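Leucine rich repeat and phosphatase domain containing protein (Entamoeba histolytica, PDB 3EMU) is probably a protein phosphatase whose dual specificity phosphatase catalytic domain would hydrolyse phosphate monoesters. Local coordinates at residues A103-F108 against N122-L127. Sequence-based numbering, arbitrary orientation.
Sequences AIVIAF and NKVQGL
Ile106 and Val124 mark where the backbones of 103-108 and 122-127 come nearest in this dual specificity phosphatase domain, their CA atoms standing 7.0 Å apart. The pair illustrates how segments of two consecutive helices in an alpha/beta fold can meet through just three residues: 103-108 belongs to helix 100-112, which follows strand 89-94 of the mixed sheet, and 122-127 belongs to the next helix, 117-127. No hydrogen bond links the two segments, and the interface is small, 112 Å² counting both sides, and buried; the side chains that touch are all apolar.

Val124 supplies more than half of that area. Its CB is directed at the other helix, and one methyl, CG2, makes the approach to both partners. With chi1 at 172°, CG1 is the branch opposite the backbone N, while CG2 takes the place beside that nitrogen and touches Val105 and Ile106 at once, the two lying in directions roughly at right angles. Val105 also directs its CB across the gap and meets this methyl through CG1, Val105 CG1 lying 3.9 Å from Val124 CG2.

Neighbouring elements pack around this contact: Ile131, in a loop, touches both Ile106 and Val124, Leu141 of helix 135-151 packs on Ile106, and Ile13 of strand 11-14 lies against Val105. Ile106 reaches Val124 through its methylene rather than its branch methyl, the two side chains meeting at a slant with Ile106 CG1 3.8 Å from Val124 CG2.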
loop_
_atom_site.group_PDB
_atom_site.type_symbol
_atom_site.label_atom_id
_atom_site.label_comp_id
_atom_site.label_asym_id
_atom_site.label_seq_id
_atom_site.Cartn_x
_atom_site.Cartn_y
_atom_site.Cartn_z
ATOM N N ALA A 103 -2.941 3.152 -3.655
ATOM C CA ALA A 103 -2.757 4.508 -3.140
ATOM C C ALA A 103 -1.844 4.505 -1.894
ATOM O O ALA A 103 -0.926 5.327 -1.797
ATOM C CB ALA A 103 -4.097 5.186 -2.836
ATOM N N ILE A 104 -2.079 3.573 -0.971
ATOM C CA ILE A 104 -1.220 3.422 0.196
ATOM C C ILE A 104 0.220 3.085 -0.184
ATOM O O ILE A 104 1.163 3.608 0.432
ATOM C CB ILE A 104 -1.784 2.369 1.231
ATOM C CG1 ILE A 104 -3.014 2.909 1.934
ATOM C CG2 ILE A 104 -0.734 1.962 2.312
ATOM C CD1 ILE A 104 -2.755 4.165 2.759
ATOM N N VAL A 105 0.396 2.170 -1.136
ATOM C CA VAL A 105 1.732 1.766 -1.564
ATOM C C VAL A 105 2.486 2.957 -2.189
ATOM O O VAL A 105 3.690 3.141 -1.968
ATOM C CB VAL A 105 1.702 0.515 -2.520
ATOM C CG1 VAL A 105 3.031 0.285 -3.214
ATOM C CG2 VAL A 105 1.299 -0.778 -1.745
ATOM N N ILE A 106 1.765 3.760 -2.966
ATOM C CA ILE A 106 2.311 4.979 -3.486
ATOM C C ILE A 106 2.801 5.953 -2.361
ATOM O O ILE A 106 3.939 6.403 -2.430
ATOM C CB ILE A 106 1.345 5.664 -4.440
ATOM C CG1 ILE A 106 1.172 4.802 -5.710
ATOM C CG2 ILE A 106 1.850 7.094 -4.788
ATOM C CD1 ILE A 106 0.120 5.327 -6.711
ATOM N N ALA A 107 1.939 6.279 -1.385
ATOM C CA ALA A 107 2.310 7.108 -0.253
ATOM C C ALA A 107 3.603 6.598 0.408
ATOM O O ALA A 107 4.547 7.384 0.692
ATOM C CB ALA A 107 1.188 7.167 0.751
ATOM N N PHE A 108 3.656 5.282 0.643
ATOM C CA PHE A 108 4.824 4.667 1.212
ATOM C C PHE A 108 6.130 4.911 0.428
ATOM O O PHE A 108 7.157 5.254 1.018
ATOM C CB PHE A 108 4.627 3.169 1.424
ATOM C CG PHE A 108 5.874 2.481 1.879
ATOM C CD1 PHE A 108 6.334 2.637 3.219
ATOM C CD2 PHE A 108 6.640 1.736 0.985
ATOM C CE1 PHE A 108 7.525 2.054 3.656
ATOM C CE2 PHE A 108 7.829 1.148 1.416
ATOM C CZ PHE A 108 8.274 1.317 2.757
ATOM N N ASN A 122 3.937 6.033 -11.323
ATOM C CA ASN A 122 4.405 5.331 -12.508
ATOM C C ASN A 122 5.140 4.032 -12.224
ATOM O O ASN A 122 4.974 3.031 -12.952
ATOM C CB ASN A 122 5.336 6.215 -13.316
ATOM C CG ASN A 122 4.620 7.338 -13.983
ATOM O OD1 ASN A 122 5.247 8.306 -14.385
ATOM N ND2 ASN A 122 3.306 7.230 -14.118
ATOM N N LYS A 123 5.996 4.076 -11.207
ATOM C CA LYS A 123 6.646 2.901 -10.724
ATOM C C LYS A 123 5.650 1.787 -10.313
ATOM O O LYS A 123 5.840 0.627 -10.679
ATOM C CB LYS A 123 7.569 3.257 -9.540
ATOM C CG LYS A 123 8.135 2.011 -8.824
ATOM C CD LYS A 123 9.388 2.308 -7.968
ATOM C CE LYS A 123 10.060 0.985 -7.483
ATOM N NZ LYS A 123 11.524 1.168 -7.057
ATOM N N VAL A 124 4.633 2.117 -9.523
ATOM C CA VAL A 124 3.641 1.117 -9.152
ATOM C C VAL A 124 2.868 0.641 -10.399
ATOM O O VAL A 124 2.746 -0.570 -10.654
ATOM C CB VAL A 124 2.653 1.626 -8.074
ATOM C CG1 VAL A 124 1.495 0.607 -7.867
ATOM C CG2 VAL A 124 3.391 1.885 -6.746
ATOM N N GLN A 125 2.390 1.601 -11.188
ATOM C CA GLN A 125 1.699 1.270 -12.411
ATOM C C GLN A 125 2.468 0.275 -13.270
ATOM O O GLN A 125 1.881 -0.690 -13.781
ATOM C CB GLN A 125 1.373 2.511 -13.222
ATOM C CG GLN A 125 0.596 2.166 -14.499
ATOM C CD GLN A 125 0.317 3.389 -15.344
ATOM O OE1 GLN A 125 1.250 4.086 -15.777
ATOM N NE2 GLN A 125 -0.969 3.694 -15.551
ATOM N N GLY A 126 3.765 0.478 -13.430
ATOM C CA GLY A 126 4.519 -0.377 -14.331
ATOM C C GLY A 126 4.716 -1.751 -13.733
ATOM O O GLY A 126 5.024 -2.707 -14.419
ATOM N N LEU A 127 4.569 -1.872 -12.431
ATOM C CA LEU A 127 4.600 -3.189 -11.829
ATOM C C LEU A 127 3.205 -3.856 -11.756
ATOM O O LEU A 127 3.117 -5.050 -11.574
ATOM C CB LEU A 127 5.192 -3.100 -10.425
ATOM C CG LEU A 127 6.711 -2.918 -10.368
ATOM C CD1 LEU A 127 7.125 -2.489 -8.989
ATOM C CD2 LEU A 127 7.395 -4.199 -10.741
#